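Local coordinates for putative uncharacterized protein (Pyrococcus abyssi virus 1, PDB 4HR1), which is of unknown function but folds into a helical bundle of a bromodomain-like family, encoded by a virus that infects a hyperthermophilic archaeon, at residues I13-R17 / V47-A51; E36-V40 / E95-V99. All coordinates share one frame; numbering follows the deposited sequence.

Contact 1 (I13-R17 / V47-A51); sequences ISWLR and VDEIA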
# COMPACT_ATOMS: atom_id res chain seq x y z
N ILE A 13 6.66 1.27 2.04
CA ILE A 13 5.97 0.48 1.00
C ILE A 13 4.79 1.32 0.45
O ILE A 13 4.67 1.46 -0.77
CB ILE A 13 5.54 -0.96 1.51
CG1 ILE A 13 6.77 -1.82 1.94
CG2 ILE A 13 4.72 -1.70 0.43
CD1 ILE A 13 6.47 -2.96 3.04
N SER A 14 3.97 1.92 1.35
CA SER A 14 2.84 2.78 0.96
C SER A 14 3.29 3.91 0.04
O SER A 14 2.70 4.05 -1.04
CB SER A 14 2.10 3.32 2.17
OG SER A 14 1.59 2.27 2.97
N TRP A 15 4.37 4.66 0.40
CA TRP A 15 4.92 5.73 -0.44
C TRP A 15 5.25 5.19 -1.80
O TRP A 15 4.85 5.77 -2.82
CB TRP A 15 6.21 6.35 0.16
CG TRP A 15 6.58 7.67 -0.45
CD1 TRP A 15 6.22 8.91 0.01
CD2 TRP A 15 7.29 7.89 -1.68
NE1 TRP A 15 6.71 9.88 -0.83
CE2 TRP A 15 7.36 9.29 -1.88
CE3 TRP A 15 7.93 7.05 -2.61
CZ2 TRP A 15 8.04 9.87 -2.96
CZ3 TRP A 15 8.57 7.62 -3.71
CH2 TRP A 15 8.60 9.01 -3.89
N LEU A 16 6.00 4.08 -1.83
CA LEU A 16 6.45 3.47 -3.09
C LEU A 16 5.28 2.99 -3.97
O LEU A 16 5.33 3.20 -5.19
CB LEU A 16 7.46 2.35 -2.82
CG LEU A 16 8.84 2.79 -2.32
CD1 LEU A 16 9.68 1.62 -1.99
CD2 LEU A 16 9.57 3.60 -3.36
N ARG A 17 4.21 2.43 -3.36
CA ARG A 17 3.02 1.98 -4.10
C ARG A 17 2.27 3.17 -4.70
O ARG A 17 1.97 3.17 -5.90
CB ARG A 17 2.11 1.08 -3.25
CG ARG A 17 2.76 -0.25 -2.90
CD ARG A 17 1.76 -1.39 -2.94
NE ARG A 17 1.95 -2.34 -1.84
CZ ARG A 17 2.65 -3.47 -1.92
NH1 ARG A 17 3.28 -3.79 -3.05
NH2 ARG A 17 2.76 -4.27 -0.87
N VAL A 47 8.97 -3.84 -5.69
CA VAL A 47 8.30 -3.42 -4.45
C VAL A 47 7.56 -4.60 -3.81
O VAL A 47 7.71 -4.82 -2.59
CB VAL A 47 7.39 -2.16 -4.62
CG1 VAL A 47 6.76 -1.74 -3.30
CG2 VAL A 47 8.15 -1.01 -5.25
N ASP A 48 6.75 -5.35 -4.62
CA ASP A 48 5.99 -6.50 -4.11
C ASP A 48 6.91 -7.57 -3.50
O ASP A 48 6.57 -8.12 -2.45
CB ASP A 48 5.07 -7.11 -5.19
CG ASP A 48 4.07 -6.15 -5.84
OD1 ASP A 48 3.57 -6.48 -6.94
OD2 ASP A 48 3.81 -5.07 -5.25
N GLU A 49 8.10 -7.79 -4.12
CA GLU A 49 9.09 -8.74 -3.62
C GLU A 49 9.59 -8.37 -2.22
O GLU A 49 9.49 -9.17 -1.29
CB GLU A 49 10.27 -8.87 -4.60
CG GLU A 49 10.13 -10.05 -5.55
CD GLU A 49 10.42 -9.79 -7.01
OE1 GLU A 49 11.48 -9.19 -7.32
OE2 GLU A 49 9.61 -10.23 -7.86
N ILE A 50 10.09 -7.13 -2.06
CA ILE A 50 10.60 -6.65 -0.79
C ILE A 50 9.50 -6.57 0.26
O ILE A 50 9.73 -6.94 1.41
CB ILE A 50 11.49 -5.38 -0.94
CG1 ILE A 50 12.26 -5.02 0.34
CG2 ILE A 50 10.73 -4.19 -1.49
CD1 ILE A 50 13.43 -5.96 0.59
N ALA A 51 8.28 -6.17 -0.16
CA ALA A 51 7.12 -6.07 0.73
C ALA A 51 6.83 -7.38 1.46
O ALA A 51 6.64 -7.35 2.68
CB ALA A 51 5.89 -5.61 -0.04
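Val47 pushes one methyl, CG1, into a shallow hollow on helix 5-30 that is walled by Ile13, Leu16 and Arg17. The helices run antiparallel, 167° between their N-to-C directions, with axes 10.8 Å apart over these segments. With CG1 anti to the backbone N (chi1 -178°), it is this methyl of Val47 that projects toward helix 5-30. It meets Leu16 CB at 4.2 Å and Ile13 CG2 at 4.3 Å, while the NH1 of Arg17 closes the third wall, 4.0 Å from Val47 CG1.

One turn further along helix 34-63 the relief is reversed. Ala51 has only a methyl, and the other helix fills the space beside it: Ile13 CD1 rests 3.9 Å from Ala51 CA. Here the backbones are nearest, Ile13 CA and Ala51 CA being 6.7 Å apart. Arg17 then folds over the side of this apolar seam. Its chain bends at chi2 and chi3, which carries the guanidinium across to helix 34-63, with NH2 lying 3.5 Å from Ala51 CB and Ile13 CG2 packed over one face, toward the rim. NH1 makes a salt bridge to Asp48 OD2 at 2.6 Å; the carboxylate reaches the guanidinium at its edge, the two planes 46° apart.

Helix 72-98 covers the inner side, Leu85 touching Leu16 and Ile88 touching Val47, whereas Arg17 also packs against a basic side chain of a neighbouring subunit. Since Asp48 OD1 has its own salt bridge to Lys44, the carboxylate is shared by two cations and probably stays ionised. The chemistry is thus graded: aliphatic packing inside the bundle, with an ionic clasp along its flank joining the first two helices.

Contact 2 (E36-V40 / E95-V99); sequences ELEQV and EMLRV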
# COMPACT_ATOMS: atom_id res chain seq x y z
N GLU A 36 8.99 2.53 -21.27
CA GLU A 36 8.66 3.30 -20.07
C GLU A 36 7.66 2.57 -19.15
O GLU A 36 7.90 2.48 -17.94
CB GLU A 36 8.22 4.73 -20.42
CG GLU A 36 9.36 5.63 -20.90
CD GLU A 36 8.98 7.01 -21.41
OE1 GLU A 36 7.87 7.16 -21.98
OE2 GLU A 36 9.81 7.94 -21.28
N LEU A 37 6.60 1.99 -19.73
CA LEU A 37 5.59 1.23 -18.98
C LEU A 37 6.14 -0.10 -18.45
O LEU A 37 5.66 -0.60 -17.42
CB LEU A 37 4.35 1.00 -19.85
CG LEU A 37 3.57 2.25 -20.27
CD1 LEU A 37 3.22 2.20 -21.74
CD2 LEU A 37 2.34 2.45 -19.40
N GLU A 38 7.14 -0.67 -19.16
CA GLU A 38 7.83 -1.91 -18.80
C GLU A 38 8.66 -1.63 -17.55
O GLU A 38 8.49 -2.33 -16.55
CB GLU A 38 8.73 -2.39 -19.96
CG GLU A 38 9.08 -3.87 -19.93
CD GLU A 38 8.52 -4.67 -21.08
OE1 GLU A 38 8.92 -4.42 -22.24
OE2 GLU A 38 7.68 -5.56 -20.83
N GLN A 39 9.52 -0.57 -17.58
CA GLN A 39 10.40 -0.11 -16.48
C GLN A 39 9.61 0.11 -15.18
O GLN A 39 10.08 -0.30 -14.11
CB GLN A 39 11.14 1.19 -16.86
CG GLN A 39 12.18 1.05 -17.97
CD GLN A 39 12.71 2.39 -18.48
OE1 GLN A 39 13.93 2.61 -18.57
NE2 GLN A 39 11.83 3.32 -18.83
N VAL A 40 8.41 0.73 -15.28
CA VAL A 40 7.52 1.01 -14.15
C VAL A 40 7.00 -0.30 -13.57
O VAL A 40 7.01 -0.49 -12.35
CB VAL A 40 6.39 2.02 -14.53
CG1 VAL A 40 5.32 2.15 -13.43
CG2 VAL A 40 6.98 3.40 -14.83
N GLU A 95 13.03 7.70 -12.56
CA GLU A 95 12.06 7.35 -13.60
C GLU A 95 11.13 8.52 -13.88
O GLU A 95 10.94 8.86 -15.06
CB GLU A 95 11.27 6.07 -13.26
CG GLU A 95 10.28 5.62 -14.34
CD GLU A 95 10.86 5.17 -15.68
OE1 GLU A 95 12.10 5.05 -15.79
OE2 GLU A 95 10.06 4.92 -16.61
N MET A 96 10.56 9.13 -12.81
CA MET A 96 9.68 10.30 -12.89
C MET A 96 10.38 11.36 -13.76
O MET A 96 9.85 11.73 -14.80
CB MET A 96 9.39 10.87 -11.48
CG MET A 96 8.35 10.12 -10.70
SD MET A 96 8.25 10.78 -9.02
CE MET A 96 6.85 9.98 -8.49
N LEU A 97 11.62 11.74 -13.38
CA LEU A 97 12.43 12.73 -14.08
C LEU A 97 12.73 12.41 -15.54
O LEU A 97 12.73 13.31 -16.37
CB LEU A 97 13.72 13.02 -13.31
CG LEU A 97 13.49 13.78 -12.01
CD1 LEU A 97 14.60 13.52 -11.02
CD2 LEU A 97 13.25 15.27 -12.26
N ARG A 98 12.96 11.13 -15.84
CA ARG A 98 13.25 10.60 -17.17
C ARG A 98 12.04 10.66 -18.10
O ARG A 98 12.22 10.80 -19.32
CB ARG A 98 13.72 9.14 -17.06
CG ARG A 98 14.79 8.74 -18.06
CD ARG A 98 14.75 7.27 -18.49
NE ARG A 98 14.42 6.33 -17.40
CZ ARG A 98 15.29 5.83 -16.53
NH1 ARG A 98 16.56 6.19 -16.56
NH2 ARG A 98 14.88 4.97 -15.60
N VAL A 99 10.83 10.53 -17.55
CA VAL A 99 9.60 10.50 -18.34
C VAL A 99 8.94 11.85 -18.63
O VAL A 99 7.92 11.90 -19.33
CB VAL A 99 8.64 9.36 -17.92
CG1 VAL A 99 9.36 8.03 -17.96
CG2 VAL A 99 8.03 9.61 -16.55
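The two backbones run in opposite senses, with Glu36 CA 7.5 Å from Val99 CA and Val40 CA 7.8 Å from Glu95 CA. In this helical bundle the contact joins the start of helix 34-63 to the closing turn of helix 72-98, toward one end of the long axis.

The central group is the buried carboxylate of Glu95. Its chain turns at chi2 (65°) and runs along its own helix, bringing OE1 to Arg98 one turn on. Arg98 grips that single oxygen side-on: NH2 donates at 2.8 Å to Glu95 OE1, nearly along the C-O bond, and NE at 3.1 Å to the same atom, from above the carboxylate plane. OE1 lies in the guanidinium plane, which fixes how the arginine is turned, and the double grip probably helps keep Glu95 charged despite its burial.

Gln39 reaches across from the other helix with an extended chain. Its amide stands almost perpendicular to the carboxylate, planes 87° apart. NE2 comes within 3.3 Å of Glu95 OE2, but the angle is too poor for a hydrogen bond, so the approach is polar and loosely directed. The amide oxygen, OE1, lies over one face of the Arg98 guanidinium, 3.9 Å from NH2. Val40 crosses Glu95 at about a right angle and sets CG2 3.9 Å from OE2, and Met27 of helix 5-30 packs against Glu36, Val40, Glu95 and Val99 alike.

Glu36 has a double role. Its OE1 accepts from the backbone N of Thr33, just ahead of helix 34-63, the backbone half of a capping-box pattern. The Glu36 side chain, held this way, passes that of Val99 in the opposite direction, bringing OE2 3.4 Å from Val99 CG1.

Overall arrangement
Both contacts use helix 34-63, contact 2 near its start and contact 1 further along. Along the chain the segments come as 13-17, 36-40, 47-51 and 95-99, so the two pairings interleave: helix 34-63 runs against helix 5-30 in contact 1 and against helix 72-98 in contact 2. Their centres are about 17 Å apart, and their nearest atoms, about 5 Å apart, do not touch. Contact 1 lies near the middle of the chain, while contact 2 sits toward one end. Together they tie the three long helices into one bundle at two levels of its length, consistent with the bromodomain-like fold; they do not reveal the protein's function.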